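Local coordinates for protein anabena Tic22 (Anabaena sp., PDB 4EV1) that probably acts as a chaperone in protein transport, possibly at the thylakoids, at residues S3-I7 and Y89-Q93; A47-E53 and A105-D110; Q129-V133 and V186-D190. All coordinates share one frame; numbering follows the deposited sequence.

Overall arrangement
Contact 1 joins helix 4-11 to helix 85-94, contact 2 joins the ends of strands 43-48 and 102-107, and contact 3 ties the loop before strand 134-139 to strand 183-188 and helix 189-198. Along the chain, contacts 1 and 2 alternate, whereas contact 3 opens only after both have closed. The centres of contacts 1 and 2 lie about 21 Å apart, those of contacts 1 and 3 about 20 Å. Contacts 2 and 3, with centres about 13 Å apart, touch directly: Met49, Phe106 and Pro108 pack on Val133. Helix 189-198, beginning in contact 3, also covers Ile7 and Tyr89 of contact 1, so one helix links the sites of contacts 1 and 3.

Contact 1 (S3-I7 and Y89-Q93); sequences SEQQI and YQQLQ
The carboxylate of Glu4 bridges two side chains of helix 85-94, one through each oxygen. Tyr89 OH donates to Glu4 OE2 over 2.7 Å and meets the syn lone pair of that oxygen. Gln93 NE2 donates to Glu4 OE1 over 3.2 Å in a nearly straight bond, 169° at the hydrogen. Here the oxygen is approached on its syn side but from 34° out of the carboxylate plane, whereas the bond lies in the plane of the Gln93 amide. Glu4 OE2 sits at the edge of the Tyr89 ring, and the carboxylate and ring planes stand 76° apart. The bend of the Glu4 chain at chi2 carries its carboxylate across to the facing helix. With both oxygens gripped, rotation of the carboxylate is restrained.

A longer polar link runs through water 1, which donates to Gln5 OE1 and accepts from Gln90 NE2 at 3.1 Å; Gln5 NE2 is bonded to Glu9 OE2. The apolar part is small: Ile7 CG2 lies obliquely against Tyr89 CE2 at 3.9 Å. Within its own helix, Gln93 lays CG over one face of the Tyr89 ring.

Ser3 and Gln6 form a capping box at the start of helix 4-11. Gln6 N donates to Ser3 OG over 2.8 Å, and Ser3 N returns a bond to Gln6 OE1 over 2.7 Å.

Tyr89 OH has a second partner in Gln197, and Gln93 OE1 is bonded to Lys96. Helix 189-198 packs against the buried side of this helix pair, placing Leu193 on both Ile7 and Tyr89 and Leu196 on Ile7.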
loop_
_atom_site.group_PDB
_atom_site.type_symbol
_atom_site.label_atom_id
_atom_site.label_comp_id
_atom_site.label_asym_id
_atom_site.label_seq_id
_atom_site.Cartn_x
_atom_site.Cartn_y
_atom_site.Cartn_z
ATOM N N SER A 3 -18.671 -5.102 -2.582
ATOM C CA SER A 3 -19.088 -3.771 -2.983
ATOM C C SER A 3 -17.883 -2.831 -2.978
ATOM O O SER A 3 -16.846 -3.173 -2.401
ATOM C CB SER A 3 -20.140 -3.240 -2.022
ATOM O OG SER A 3 -19.575 -2.883 -0.770
ATOM N N GLU A 4 -18.020 -1.679 -3.633
ATOM C CA GLU A 4 -17.033 -0.597 -3.535
ATOM C C GLU A 4 -16.804 -0.119 -2.084
ATOM O O GLU A 4 -15.674 0.235 -1.717
ATOM C CB GLU A 4 -17.434 0.596 -4.420
ATOM C CG GLU A 4 -17.095 0.429 -5.926
ATOM C CD GLU A 4 -15.570 0.460 -6.231
ATOM O OE1 GLU A 4 -15.082 1.500 -6.733
ATOM O OE2 GLU A 4 -14.861 -0.551 -5.987
ATOM N N GLN A 5 -17.858 -0.104 -1.261
ATOM C CA GLN A 5 -17.681 0.249 0.136
ATOM C C GLN A 5 -16.927 -0.845 0.902
ATOM O O GLN A 5 -16.077 -0.542 1.741
ATOM C CB GLN A 5 -19.010 0.580 0.828
ATOM C CG GLN A 5 -18.835 0.994 2.301
ATOM C CD GLN A 5 -17.964 2.246 2.492
ATOM O OE1 GLN A 5 -17.943 3.165 1.640
ATOM N NE2 GLN A 5 -17.231 2.288 3.614
ATOM N N GLN A 6 -17.216 -2.104 0.612
ATOM C CA GLN A 6 -16.476 -3.193 1.239
ATOM C C GLN A 6 -14.993 -3.184 0.867
ATOM O O GLN A 6 -14.156 -3.438 1.720
ATOM C CB GLN A 6 -17.078 -4.545 0.873
ATOM C CG GLN A 6 -18.421 -4.779 1.560
ATOM C CD GLN A 6 -19.139 -6.022 1.037
ATOM O OE1 GLN A 6 -19.245 -6.231 -0.171
ATOM N NE2 GLN A 6 -19.631 -6.845 1.954
ATOM N N ILE A 7 -14.685 -2.961 -0.411
ATOM C CA ILE A 7 -13.313 -2.882 -0.893
ATOM C C ILE A 7 -12.599 -1.698 -0.211
ATOM O O ILE A 7 -11.490 -1.863 0.288
ATOM C CB ILE A 7 -13.245 -2.765 -2.441
ATOM C CG1 ILE A 7 -13.759 -4.054 -3.085
ATOM C CG2 ILE A 7 -11.858 -2.499 -2.909
ATOM C CD1 ILE A 7 -13.645 -4.087 -4.612
ATOM N N TYR A 89 -8.053 5.273 -2.931
ATOM C CA TYR A 89 -8.730 4.421 -3.915
ATOM C C TYR A 89 -10.076 5.067 -4.351
ATOM O O TYR A 89 -10.320 5.317 -5.537
ATOM C CB TYR A 89 -9.016 3.043 -3.296
ATOM C CG TYR A 89 -9.871 2.126 -4.170
ATOM C CD1 TYR A 89 -9.375 1.608 -5.349
ATOM C CD2 TYR A 89 -11.179 1.807 -3.804
ATOM C CE1 TYR A 89 -10.167 0.767 -6.163
ATOM C CE2 TYR A 89 -11.972 0.992 -4.584
ATOM C CZ TYR A 89 -11.462 0.450 -5.756
ATOM O OH TYR A 89 -12.267 -0.369 -6.522
ATOM N N GLN A 90 -10.907 5.381 -3.364
ATOM C CA GLN A 90 -12.218 5.975 -3.620
ATOM C C GLN A 90 -12.114 7.286 -4.366
ATOM O O GLN A 90 -12.812 7.511 -5.358
ATOM C CB GLN A 90 -12.972 6.134 -2.287
ATOM C CG GLN A 90 -14.348 6.766 -2.421
ATOM C CD GLN A 90 -14.979 6.986 -1.076
ATOM O OE1 GLN A 90 -14.585 7.891 -0.313
ATOM N NE2 GLN A 90 -15.943 6.154 -0.756
ATOM N N GLN A 91 -11.191 8.137 -3.942
ATOM C CA GLN A 91 -10.995 9.392 -4.619
ATOM C C GLN A 91 -10.622 9.174 -6.101
ATOM O O GLN A 91 -11.144 9.859 -7.002
ATOM C CB GLN A 91 -9.950 10.234 -3.915
ATOM C CG GLN A 91 -9.731 11.544 -4.625
ATOM C CD GLN A 91 -8.877 12.525 -3.890
ATOM O OE1 GLN A 91 -9.036 12.744 -2.690
ATOM N NE2 GLN A 91 -7.965 13.154 -4.620
ATOM N N LEU A 92 -9.721 8.239 -6.362
ATOM C CA LEU A 92 -9.319 7.959 -7.752
ATOM C C LEU A 92 -10.516 7.445 -8.569
ATOM O O LEU A 92 -10.670 7.832 -9.727
ATOM C CB LEU A 92 -8.131 6.999 -7.828
ATOM C CG LEU A 92 -6.786 7.564 -7.372
ATOM C CD1 LEU A 92 -5.766 6.419 -7.160
ATOM C CD2 LEU A 92 -6.281 8.602 -8.400
ATOM N N GLN A 93 -11.379 6.637 -7.956
ATOM C CA GLN A 93 -12.561 6.119 -8.657
ATOM C C GLN A 93 -13.573 7.249 -8.949
ATOM O O GLN A 93 -14.157 7.286 -10.045
ATOM C CB GLN A 93 -13.231 4.964 -7.885
ATOM C CG GLN A 93 -12.390 3.687 -7.757
ATOM C CD GLN A 93 -12.282 2.930 -9.079
ATOM O OE1 GLN A 93 -11.430 3.244 -9.926
ATOM N NE2 GLN A 93 -13.164 1.945 -9.273
HETATM O O HOH W 1 -17.347 5.573 1.989
#

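Contact 2 (A47-E53 and A105-D110)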
loop_
_atom_site.group_PDB
_atom_site.type_symbol
_atom_site.label_atom_id
_atom_site.label_comp_id
_atom_site.label_asym_id
_atom_site.label_seq_id
_atom_site.Cartn_x
_atom_site.Cartn_y
_atom_site.Cartn_z
ATOM N N ALA A 47 3.179 9.203 -3.068
ATOM C CA ALA A 47 2.690 8.576 -1.847
ATOM C C ALA A 47 3.733 7.552 -1.373
ATOM O O ALA A 47 4.521 7.033 -2.178
ATOM C CB ALA A 47 1.297 7.914 -2.051
ATOM N N TYR A 48 3.736 7.288 -0.075
ATOM C CA TYR A 48 4.713 6.410 0.560
ATOM C C TYR A 48 4.040 5.361 1.420
ATOM O O TYR A 48 3.128 5.661 2.209
ATOM C CB TYR A 48 5.646 7.219 1.469
ATOM C CG TYR A 48 6.558 8.187 0.738
ATOM C CD1 TYR A 48 6.127 9.491 0.435
ATOM C CD2 TYR A 48 7.843 7.828 0.380
ATOM C CE1 TYR A 48 6.970 10.417 -0.239
ATOM C CE2 TYR A 48 8.682 8.741 -0.302
ATOM C CZ TYR A 48 8.239 10.018 -0.604
ATOM O OH TYR A 48 9.048 10.912 -1.268
ATOM N N MET A 49 4.584 4.153 1.354
ATOM C CA MET A 49 4.186 3.060 2.232
ATOM C C MET A 49 4.852 3.198 3.571
ATOM O O MET A 49 4.318 2.657 4.568
ATOM C CB MET A 49 4.559 1.721 1.618
ATOM C CG MET A 49 3.795 1.428 0.298
ATOM S SD MET A 49 2.029 1.705 0.321
ATOM C CE MET A 49 1.568 0.603 1.575
ATOM N N SER A 50 5.984 3.942 3.596
ATOM C CA SER A 50 6.763 4.153 4.835
ATOM C C SER A 50 6.752 5.616 5.283
ATOM O O SER A 50 7.175 6.512 4.543
ATOM C CB SER A 50 8.229 3.736 4.622
ATOM O OG SER A 50 9.080 4.372 5.564
ATOM N N ARG A 51 6.305 5.848 6.513
ATOM C CA ARG A 51 6.302 7.190 7.084
ATOM C C ARG A 51 7.717 7.759 7.177
ATOM O O ARG A 51 7.947 8.926 6.856
ATOM C CB ARG A 51 5.646 7.182 8.466
ATOM C CG ARG A 51 5.396 8.567 9.041
ATOM C CD ARG A 51 4.330 8.530 10.123
ATOM N NE ARG A 51 4.902 8.318 11.449
ATOM C CZ ARG A 51 5.259 9.296 12.275
ATOM N NH1 ARG A 51 5.104 10.562 11.912
ATOM N NH2 ARG A 51 5.771 9.008 13.463
ATOM N N GLN A 52 8.662 6.932 7.618
ATOM C CA GLN A 52 10.053 7.360 7.761
ATOM C C GLN A 52 10.634 7.818 6.412
ATOM O O GLN A 52 11.371 8.819 6.362
ATOM C CB GLN A 52 10.947 6.256 8.381
ATOM C CG GLN A 52 12.486 6.496 8.172
ATOM C CD GLN A 52 13.379 5.832 9.210
ATOM O OE1 GLN A 52 14.535 6.223 9.380
ATOM N NE2 GLN A 52 12.866 4.819 9.890
ATOM N N GLU A 53 10.289 7.101 5.338
ATOM C CA GLU A 53 10.721 7.503 3.991
ATOM C C GLU A 53 10.136 8.841 3.585
ATOM O O GLU A 53 10.860 9.690 3.031
ATOM C CB GLU A 53 10.411 6.427 2.903
ATOM C CG GLU A 53 11.403 5.321 2.905
ATOM C CD GLU A 53 11.098 4.171 1.922
ATOM O OE1 GLU A 53 10.526 4.446 0.849
ATOM O OE2 GLU A 53 11.479 2.993 2.244
ATOM N N ALA A 105 1.540 8.447 -7.223
ATOM C CA ALA A 105 2.573 7.450 -7.467
ATOM C C ALA A 105 2.918 6.830 -6.131
ATOM O O ALA A 105 3.057 7.587 -5.163
ATOM C CB ALA A 105 3.790 8.112 -8.064
ATOM N N PHE A 106 2.946 5.499 -6.025
ATOM C CA PHE A 106 3.187 4.809 -4.743
ATOM C C PHE A 106 4.619 4.246 -4.610
ATOM O O PHE A 106 5.059 3.478 -5.455
ATOM C CB PHE A 106 2.177 3.684 -4.505
ATOM C CG PHE A 106 0.771 4.159 -4.281
ATOM C CD1 PHE A 106 0.001 4.570 -5.347
ATOM C CD2 PHE A 106 0.212 4.185 -3.011
ATOM C CE1 PHE A 106 -1.304 5.002 -5.154
ATOM C CE2 PHE A 106 -1.085 4.618 -2.836
ATOM C CZ PHE A 106 -1.824 5.031 -3.919
ATOM N N LYS A 107 5.307 4.618 -3.539
ATOM C CA LYS A 107 6.667 4.139 -3.222
ATOM C C LYS A 107 6.624 3.027 -2.198
ATOM O O LYS A 107 6.300 3.267 -1.003
ATOM C CB LYS A 107 7.519 5.297 -2.695
ATOM C CG LYS A 107 8.971 4.966 -2.266
ATOM C CD LYS A 107 9.823 4.385 -3.359
ATOM C CE LYS A 107 11.270 4.129 -2.908
ATOM N NZ LYS A 107 11.300 3.453 -1.566
ATOM N N PRO A 108 6.927 1.785 -2.647
ATOM C CA PRO A 108 6.970 0.692 -1.692
ATOM C C PRO A 108 8.234 0.790 -0.834
ATOM O O PRO A 108 9.165 1.491 -1.194
ATOM C CB PRO A 108 7.009 -0.559 -2.561
ATOM C CG PRO A 108 7.511 -0.129 -3.920
ATOM C CD PRO A 108 7.313 1.380 -4.021
ATOM N N VAL A 109 8.236 0.095 0.289
ATOM C CA VAL A 109 9.388 0.094 1.212
ATOM C C VAL A 109 10.497 -0.731 0.591
ATOM O O VAL A 109 10.252 -1.824 0.097
ATOM C CB VAL A 109 8.976 -0.471 2.568
ATOM C CG1 VAL A 109 10.205 -0.611 3.513
ATOM C CG2 VAL A 109 7.886 0.403 3.176
ATOM N N ASP A 110 11.717 -0.201 0.572
ATOM C CA ASP A 110 12.834 -0.832 -0.167
ATOM C C ASP A 110 13.084 -2.269 0.263
ATOM O O ASP A 110 13.279 -3.138 -0.567
ATOM C CB ASP A 110 14.147 -0.023 0.004
ATOM C CG ASP A 110 14.134 1.308 -0.748
ATOM O OD1 ASP A 110 13.487 1.394 -1.833
ATOM O OD2 ASP A 110 14.791 2.256 -0.239
HETATM O O HOH W 2 7.872 4.218 1.313
#
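Two parallel neighbouring strands of a mixed sheet, 43-48 and 102-107, meet here and pass at their C-terminal ends into turns leading to helices. The backbone ladder begins with Ala47 N bonded to Ala105 O, continues with Lys107 N to Ala47 O, and closes with Met49 N to Lys107 O at 3.0 Å. On the face carrying Ala47 and Phe106, Ala47 CB lies 4.0 Å above one side of the phenyl ring, toward its rim. This face is covered further by Ile16, Leu18 and Val133. Beyond the strands, Val109 CG2 fits against Ser50 CB at 3.6 Å and also touches Met49 CB.

Ser50 caps helix 51-63 by accepting from Glu53 N through OG. The Glu53 chain, extended beyond CG (chi2 176°), reaches Lys107, whose chain is bent at chi2 and chi4. Water 2 accepts from Ser50 N and donates to Glu53 OE1 and Lys107 O, joining the cap to the strand end. Lys107 NZ centres a three-residue salt-bridge network, 2.7 Å from Glu53 OE1, and also donates to Pro108 O. Its second salt bridge, 3.0 Å from Lys107 NZ to Asp110 OD1, comes from above the carboxylate plane.

Contact 3 (Q129-V133 and V186-D190)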
loop_
_atom_site.group_PDB
_atom_site.type_symbol
_atom_site.label_atom_id
_atom_site.label_comp_id
_atom_site.label_asym_id
_atom_site.label_seq_id
_atom_site.Cartn_x
_atom_site.Cartn_y
_atom_site.Cartn_z
ATOM N N GLN A 129 13.258 -6.849 -11.967
ATOM C CA GLN A 129 12.710 -5.733 -11.168
ATOM C C GLN A 129 11.239 -5.981 -10.738
ATOM O O GLN A 129 10.504 -6.705 -11.424
ATOM C CB GLN A 129 12.862 -4.395 -11.911
ATOM C CG GLN A 129 11.704 -4.027 -12.839
ATOM C CD GLN A 129 12.000 -2.809 -13.716
ATOM O OE1 GLN A 129 12.990 -2.093 -13.517
ATOM N NE2 GLN A 129 11.134 -2.575 -14.694
ATOM N N PHE A 130 10.827 -5.379 -9.618
ATOM C CA PHE A 130 9.449 -5.503 -9.113
ATOM C C PHE A 130 8.615 -4.219 -9.274
ATOM O O PHE A 130 8.990 -3.146 -8.797
ATOM C CB PHE A 130 9.424 -5.941 -7.648
ATOM C CG PHE A 130 8.096 -6.503 -7.214
ATOM C CD1 PHE A 130 7.785 -7.833 -7.448
ATOM C CD2 PHE A 130 7.145 -5.689 -6.590
ATOM C CE1 PHE A 130 6.546 -8.368 -7.046
ATOM C CE2 PHE A 130 5.908 -6.205 -6.189
ATOM C CZ PHE A 130 5.600 -7.545 -6.415
ATOM N N LYS A 131 7.469 -4.363 -9.933
ATOM C CA LYS A 131 6.510 -3.271 -10.070
ATOM C C LYS A 131 5.425 -3.294 -8.985
ATOM O O LYS A 131 4.974 -4.348 -8.524
ATOM C CB LYS A 131 5.847 -3.313 -11.457
ATOM C CG LYS A 131 6.836 -3.287 -12.632
ATOM C CD LYS A 131 6.174 -3.798 -13.911
ATOM C CE LYS A 131 6.957 -3.411 -15.151
ATOM N NZ LYS A 131 6.264 -3.968 -16.355
ATOM N N SER A 132 5.016 -2.115 -8.586
ATOM C CA SER A 132 3.903 -1.946 -7.650
ATOM C C SER A 132 4.346 -2.288 -6.224
ATOM O O SER A 132 5.531 -2.565 -5.956
ATOM C CB SER A 132 2.675 -2.790 -8.086
ATOM O OG SER A 132 1.492 -2.394 -7.391
ATOM N N VAL A 133 3.375 -2.266 -5.321
ATOM C CA VAL A 133 3.616 -2.503 -3.894
ATOM C C VAL A 133 3.429 -3.988 -3.654
ATOM O O VAL A 133 2.369 -4.508 -3.931
ATOM C CB VAL A 133 2.595 -1.767 -3.029
ATOM C CG1 VAL A 133 2.859 -1.994 -1.536
ATOM C CG2 VAL A 133 2.625 -0.233 -3.334
ATOM N N VAL A 186 4.360 -14.196 -3.452
ATOM C CA VAL A 186 4.467 -12.781 -3.743
ATOM C C VAL A 186 3.273 -12.323 -4.595
ATOM O O VAL A 186 2.971 -12.892 -5.659
ATOM C CB VAL A 186 5.774 -12.442 -4.431
ATOM C CG1 VAL A 186 5.833 -10.943 -4.690
ATOM C CG2 VAL A 186 6.893 -12.869 -3.547
ATOM N N LEU A 187 2.561 -11.329 -4.074
ATOM C CA LEU A 187 1.439 -10.705 -4.759
ATOM C C LEU A 187 1.769 -9.217 -4.906
ATOM O O LEU A 187 2.800 -8.755 -4.448
ATOM C CB LEU A 187 0.152 -10.862 -3.944
ATOM C CG LEU A 187 -0.300 -12.304 -3.654
ATOM C CD1 LEU A 187 -1.286 -12.352 -2.502
ATOM C CD2 LEU A 187 -0.881 -12.952 -4.927
ATOM N N ASP A 188 0.902 -8.488 -5.570
ATOM C CA ASP A 188 0.961 -7.038 -5.523
ATOM C C ASP A 188 -0.419 -6.448 -5.393
ATOM O O ASP A 188 -1.410 -7.090 -5.727
ATOM C CB ASP A 188 1.720 -6.443 -6.709
ATOM C CG ASP A 188 1.048 -6.680 -7.997
ATOM O OD1 ASP A 188 -0.114 -6.299 -8.125
ATOM O OD2 ASP A 188 1.697 -7.220 -8.922
ATOM N N ILE A 189 -0.463 -5.236 -4.856
ATOM C CA ILE A 189 -1.726 -4.601 -4.497
ATOM C C ILE A 189 -2.674 -4.384 -5.672
ATOM O O ILE A 189 -3.888 -4.498 -5.519
ATOM C CB ILE A 189 -1.487 -3.263 -3.766
ATOM C CG1 ILE A 189 -2.782 -2.757 -3.147
ATOM C CG2 ILE A 189 -0.949 -2.213 -4.708
ATOM C CD1 ILE A 189 -3.187 -3.597 -1.970
ATOM N N ASP A 190 -2.142 -4.067 -6.838
ATOM C CA ASP A 190 -3.001 -3.924 -8.032
ATOM C C ASP A 190 -3.684 -5.256 -8.424
ATOM O O ASP A 190 -4.847 -5.293 -8.730
ATOM C CB ASP A 190 -2.183 -3.385 -9.199
ATOM C CG ASP A 190 -1.724 -1.944 -8.963
ATOM O OD1 ASP A 190 -2.596 -1.063 -9.010
ATOM O OD2 ASP A 190 -0.512 -1.711 -8.694
#
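Phe130 leads the contact from the loop before strand 134-139, resting CE1 obliquely on Val186 CG1 at 3.6 Å. With CG anti to the backbone N (chi1 -161°), the ring also brings CZ up to Leu187 O, which lies at its edge and near its plane, 3.6 Å away. Ser132 OG donates to Asp190 OD2; the modelled 2.5 Å between these two oxygens is very short and its exact length doubtful. The same hydroxyl packs beside Ile189 CG2, while Ser132 CB lies 4.0 Å from Asp188 CB.

Val133 closes the segment with its carbonyl. Ile189 N donates to Val133 O over 3.1 Å, and Asp188 CA adds a CH...O contact at 3.3 Å to the same oxygen. Val133 CB meanwhile touches Ile189 CG2 at 3.9 Å. Asp188 caps helix 189-198, its OD1 accepting from Gly191 N.

Thus the loop is fastened where strand 183-188 turns into helix 189-198, beside the antiparallel partner strand 134-139. Helix 110-121 covers the apolar end, with Ile113 and Leu120 on Phe130 and Ala116 and Leu119 on Val186.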